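Local coordinates for AtFKBP42 (Arabidopsis thaliana, PDB 2F4E), which takes part in regulating MDR-type ABC transporters through a plant FKBP-type immunophilin domain, and probably modulates vacuolar uptake and cell elongation, at residues Ile95-Gly100 against Gly108-Val113; Val51-Ile56 against Ala114-Gly119. One frame throughout, in Å; residues are numbered along the deposited sequence.

Contact 1 of 2, residues Ile95-Gly100 against Gly108-Val113; sequences IELVLG and GLAIGV
Leu97 and Leu99 reach across from the edge of the sheet and touch the helix at Ala110 and Val113, each through its CD2 methyl. The contact is wholly apolar on the side-chain level and buried. Leu97 extends from its strand with CG anti to the backbone N (chi1 180°), and CD2 continues the extended chain towards the helix, CD1 being the branch that turns aside (chi2 74°); CD2 lies 4.0 Å from Ala110 CA and 4.1 Å from Val113 CG2. Val113 follows Ala110 by nearly one helical turn, and the side chains of Leu97 and Val113 run past one another in opposite directions rather than end on. Val113 makes this touch with the branch that stands opposite its own carbonyl carbon, while CG1 lies opposite the backbone N.

Leu99 sits just past the end of the strand and works differently. Its CA-CB bond does not aim at the helix, but CG stands beside the backbone N, opposite the carbonyl carbon (chi1 -67°), and CD2 is the branch turned to the helix while CD1 runs on extended. CD2 arrives 4.1 Å from Ala110 CB and 3.7 Å from Ala110 O, so one methyl covers both the side chain and the carbonyl oxygen of the same residue. Ala110 is thus touched by both leucines, and Leu99 and Ala110 are the closest CA pair at 6.4 Å.

Ile95 and Leu97 bond through their backbones to Leu72 and Cys70 of strand 69-78, and Leu99 continues the ladder past the strand ends to Ser68. Leu106 and Glu102, in the connection leading to helix 107-113, also touch Leu97, and Pro64 touches Leu99.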
loop_
_atom_site.group_PDB
_atom_site.type_symbol
_atom_site.label_atom_id
_atom_site.label_comp_id
_atom_site.label_asym_id
_atom_site.label_seq_id
_atom_site.Cartn_x
_atom_site.Cartn_y
_atom_site.Cartn_z
ATOM N N ILE A 95 -0.611 -8.579 7.090
ATOM C CA ILE A 95 0.729 -9.002 6.723
ATOM C C ILE A 95 1.815 -8.299 7.498
ATOM O O ILE A 95 1.585 -7.294 8.172
ATOM C CB ILE A 95 1.024 -8.790 5.216
ATOM C CG1 ILE A 95 0.867 -7.313 4.849
ATOM C CG2 ILE A 95 0.109 -9.673 4.382
ATOM C CD1 ILE A 95 1.527 -6.928 3.538
ATOM N N GLU A 96 3.007 -8.864 7.401
ATOM C CA GLU A 96 4.185 -8.311 8.041
ATOM C C GLU A 96 5.070 -7.873 6.898
ATOM O O GLU A 96 5.496 -8.690 6.093
ATOM C CB GLU A 96 4.903 -9.377 8.861
ATOM C CG GLU A 96 6.176 -8.898 9.530
ATOM C CD GLU A 96 6.791 -9.960 10.425
ATOM O OE1 GLU A 96 6.023 -10.740 11.029
ATOM O OE2 GLU A 96 8.037 -10.023 10.515
ATOM N N LEU A 97 5.330 -6.580 6.820
ATOM C CA LEU A 97 6.154 -6.025 5.761
ATOM C C LEU A 97 7.417 -5.408 6.352
ATOM O O LEU A 97 7.343 -4.447 7.125
ATOM C CB LEU A 97 5.360 -4.953 5.020
ATOM C CG LEU A 97 6.047 -4.229 3.861
ATOM C CD1 LEU A 97 6.139 -5.149 2.659
ATOM C CD2 LEU A 97 5.248 -2.997 3.496
ATOM N N VAL A 98 8.573 -5.961 6.000
ATOM C CA VAL A 98 9.830 -5.420 6.504
ATOM C C VAL A 98 10.385 -4.441 5.472
ATOM O O VAL A 98 10.855 -4.837 4.406
ATOM C CB VAL A 98 10.871 -6.536 6.784
ATOM C CG1 VAL A 98 12.174 -5.931 7.267
ATOM C CG2 VAL A 98 10.334 -7.499 7.832
ATOM N N LEU A 99 10.288 -3.157 5.784
ATOM C CA LEU A 99 10.777 -2.112 4.901
ATOM C C LEU A 99 12.238 -2.345 4.525
ATOM O O LEU A 99 13.091 -2.527 5.399
ATOM C CB LEU A 99 10.626 -0.764 5.592
ATOM C CG LEU A 99 9.161 -0.374 5.780
ATOM C CD1 LEU A 99 9.014 0.746 6.814
ATOM C CD2 LEU A 99 8.606 0.040 4.440
ATOM N N GLY A 100 12.521 -2.341 3.224
ATOM C CA GLY A 100 13.876 -2.563 2.760
ATOM C C GLY A 100 14.078 -4.005 2.326
ATOM O O GLY A 100 15.060 -4.333 1.663
ATOM N N GLY A 108 6.026 -0.364 -4.425
ATOM C CA GLY A 108 5.249 0.861 -4.331
ATOM C C GLY A 108 4.518 0.973 -3.007
ATOM O O GLY A 108 4.531 2.026 -2.368
ATOM N N LEU A 109 3.878 -0.112 -2.594
ATOM C CA LEU A 109 3.149 -0.115 -1.339
ATOM C C LEU A 109 4.079 0.272 -0.195
ATOM O O LEU A 109 3.726 1.115 0.620
ATOM C CB LEU A 109 2.539 -1.497 -1.084
ATOM C CG LEU A 109 1.842 -1.757 0.255
ATOM C CD1 LEU A 109 0.744 -0.747 0.482
ATOM C CD2 LEU A 109 1.289 -3.160 0.274
ATOM N N ALA A 110 5.262 -0.347 -0.152
ATOM C CA ALA A 110 6.262 -0.078 0.882
ATOM C C ALA A 110 6.574 1.415 0.970
ATOM O O ALA A 110 6.619 1.989 2.061
ATOM C CB ALA A 110 7.528 -0.852 0.590
ATOM N N ILE A 111 6.776 2.042 -0.185
ATOM C CA ILE A 111 7.063 3.466 -0.236
ATOM C C ILE A 111 5.927 4.255 0.411
ATOM O O ILE A 111 6.165 5.227 1.128
ATOM C CB ILE A 111 7.272 3.923 -1.694
ATOM C CG1 ILE A 111 8.605 3.365 -2.217
ATOM C CG2 ILE A 111 7.241 5.434 -1.770
ATOM C CD1 ILE A 111 8.820 3.540 -3.696
ATOM N N GLY A 112 4.697 3.817 0.175
ATOM C CA GLY A 112 3.562 4.495 0.763
ATOM C C GLY A 112 3.543 4.271 2.254
ATOM O O GLY A 112 3.401 5.224 3.007
ATOM N N VAL A 113 3.697 3.016 2.672
ATOM C CA VAL A 113 3.698 2.646 4.085
ATOM C C VAL A 113 4.729 3.438 4.865
ATOM O O VAL A 113 4.466 3.898 5.972
ATOM C CB VAL A 113 3.993 1.127 4.265
ATOM C CG1 VAL A 113 4.348 0.833 5.696
ATOM C CG2 VAL A 113 2.777 0.300 3.853
#

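Contact 2 of 2, residues Val51-Ile56 against Ala114-Gly119; sequences VSKQII and ASMKSG
Lys53 spans the gap between strand 51-55 and the loop after the helix, and its ammonium group gives a hydrogen bond to the hydroxyl of Ser115, NZ to OG 2.7 Å. The backbones stay well apart, the nearest CA atoms, those of Lys53 and Ser115, being 9.0 Å from each other, so the bridge depends on the length of the lysine. That chain leaves the strand extended and then bends once, at chi3 (69°), which swings CE and NZ round to the serine; CE comes within 3.4 Å of Ser115 OG.

Ser115 holds its OG between the backbone N and the carbonyl carbon (chi1 83°), facing the strand. The same hydroxyl accepts the hydrogen bond from Lys53 NZ and donates its own to Gly112 O, near the end of the helix. Ser115 O also lies close to Lys53 NZ, at 3.2 Å, but the angle is too poor for a bond. Glu120 OE2 makes a long, weak ion pair with NZ, which may help to offset its charge, since Lys53 is buried.

Met116 contributes the apolar side, its CG resting 4.0 Å from Lys53 NZ. Beyond that contact its side chain packs on Ala122, Val153 and Val155 of the sheet, while Leu47 touches both Lys53 and Ser115. Strand 51-55 runs antiparallel to strand 121-126, and the segment 114-119 leads from the helix into that same strand, a connection that belongs to the FKBP fold, in which a curved antiparallel sheet wraps around a short helix.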
loop_
_atom_site.group_PDB
_atom_site.type_symbol
_atom_site.label_atom_id
_atom_site.label_comp_id
_atom_site.label_asym_id
_atom_site.label_seq_id
_atom_site.Cartn_x
_atom_site.Cartn_y
_atom_site.Cartn_z
ATOM N N VAL A 51 4.489 7.099 -7.105
ATOM C CA VAL A 51 3.723 6.841 -5.893
ATOM C C VAL A 51 3.123 8.111 -5.311
ATOM O O VAL A 51 3.807 9.123 -5.180
ATOM C CB VAL A 51 4.596 6.183 -4.797
ATOM C CG1 VAL A 51 3.742 5.859 -3.583
ATOM C CG2 VAL A 51 5.250 4.920 -5.316
ATOM N N SER A 52 1.839 8.054 -4.970
ATOM C CA SER A 52 1.146 9.194 -4.367
ATOM C C SER A 52 0.143 8.688 -3.334
ATOM O O SER A 52 -0.257 7.520 -3.380
ATOM C CB SER A 52 0.454 10.032 -5.449
ATOM O OG SER A 52 -0.492 9.262 -6.165
ATOM N N LYS A 53 -0.280 9.559 -2.420
ATOM C CA LYS A 53 -1.183 9.135 -1.344
ATOM C C LYS A 53 -2.255 10.128 -0.903
ATOM O O LYS A 53 -2.076 11.338 -0.963
ATOM C CB LYS A 53 -0.360 8.778 -0.107
ATOM C CG LYS A 53 -1.180 8.348 1.099
ATOM C CD LYS A 53 -0.324 8.088 2.334
ATOM C CE LYS A 53 0.271 9.364 2.876
ATOM N NZ LYS A 53 1.088 9.111 4.077
ATOM N N GLN A 54 -3.368 9.583 -0.432
ATOM C CA GLN A 54 -4.502 10.347 0.092
ATOM C C GLN A 54 -4.819 9.726 1.452
ATOM O O GLN A 54 -5.116 8.538 1.528
ATOM C CB GLN A 54 -5.733 10.176 -0.788
ATOM C CG GLN A 54 -5.659 10.726 -2.188
ATOM C CD GLN A 54 -6.999 10.598 -2.902
ATOM O OE1 GLN A 54 -7.480 9.495 -3.165
ATOM N NE2 GLN A 54 -7.613 11.729 -3.202
ATOM N N ILE A 55 -4.784 10.521 2.513
ATOM C CA ILE A 55 -5.065 10.010 3.852
ATOM C C ILE A 55 -6.558 9.970 4.152
ATOM O O ILE A 55 -7.280 10.942 3.934
ATOM C CB ILE A 55 -4.350 10.859 4.931
ATOM C CG1 ILE A 55 -2.836 10.697 4.789
ATOM C CG2 ILE A 55 -4.794 10.440 6.311
ATOM C CD1 ILE A 55 -2.027 11.614 5.706
ATOM N N ILE A 56 -7.010 8.827 4.654
ATOM C CA ILE A 56 -8.415 8.624 4.993
ATOM C C ILE A 56 -8.615 8.927 6.472
ATOM O O ILE A 56 -9.526 9.662 6.861
ATOM C CB ILE A 56 -8.832 7.155 4.743
ATOM C CG1 ILE A 56 -8.823 6.862 3.244
ATOM C CG2 ILE A 56 -10.196 6.869 5.394
ATOM C CD1 ILE A 56 -9.234 5.445 2.886
ATOM N N ALA A 114 5.906 3.585 4.273
ATOM C CA ALA A 114 6.998 4.312 4.907
ATOM C C ALA A 114 6.606 5.740 5.265
ATOM O O ALA A 114 7.275 6.379 6.071
ATOM C CB ALA A 114 8.235 4.322 3.986
ATOM N N SER A 115 5.522 6.234 4.676
ATOM C CA SER A 115 5.084 7.604 4.924
ATOM C C SER A 115 3.914 7.657 5.888
ATOM O O SER A 115 3.400 8.727 6.191
ATOM C CB SER A 115 4.670 8.260 3.606
ATOM O OG SER A 115 3.334 7.917 3.277
ATOM N N MET A 116 3.498 6.501 6.379
ATOM C CA MET A 116 2.358 6.440 7.271
ATOM C C MET A 116 2.683 6.335 8.756
ATOM O O MET A 116 3.758 5.884 9.159
ATOM C CB MET A 116 1.461 5.265 6.860
ATOM C CG MET A 116 0.879 5.380 5.464
ATOM S SD MET A 116 -0.021 3.918 4.943
ATOM C CE MET A 116 -1.620 4.284 5.553
ATOM N N LYS A 117 1.724 6.758 9.568
ATOM C CA LYS A 117 1.850 6.703 11.015
ATOM C C LYS A 117 1.065 5.475 11.418
ATOM O O LYS A 117 0.351 4.907 10.602
ATOM C CB LYS A 117 1.227 7.931 11.676
ATOM C CG LYS A 117 1.930 9.224 11.356
ATOM C CD LYS A 117 1.405 10.374 12.206
ATOM C CE LYS A 117 2.203 11.628 11.935
ATOM N NZ LYS A 117 3.653 11.367 12.160
ATOM N N SER A 118 1.188 5.068 12.670
ATOM C CA SER A 118 0.481 3.892 13.147
ATOM C C SER A 118 -1.000 4.177 13.279
ATOM O O SER A 118 -1.388 5.217 13.819
ATOM C CB SER A 118 1.031 3.458 14.502
ATOM O OG SER A 118 0.281 2.360 14.996
ATOM N N GLY A 119 -1.821 3.251 12.790
ATOM C CA GLY A 119 -3.259 3.424 12.861
ATOM C C GLY A 119 -3.803 4.248 11.710
ATOM O O GLY A 119 -5.015 4.456 11.592
#

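Overall arrangement
The centres of the two contacts lie 11 Å apart, and both reach the same curved antiparallel sheet. Along the chain contact 1 is nested within contact 2: strand 51-55 comes first, then strand 95-98 and helix 107-113, and residues 114-119 follow directly after the helix in sequence. Contact 1 therefore packs the helix against one edge strand, while contact 2 ties the loop that follows it to a strand in another part of the sheet. They meet where Val51 CG1 packs 4.0 Å from Ile111 CG2. Together they join the short helix and the loop leaving it to two parts of the curved sheet in the FKBP-type domain.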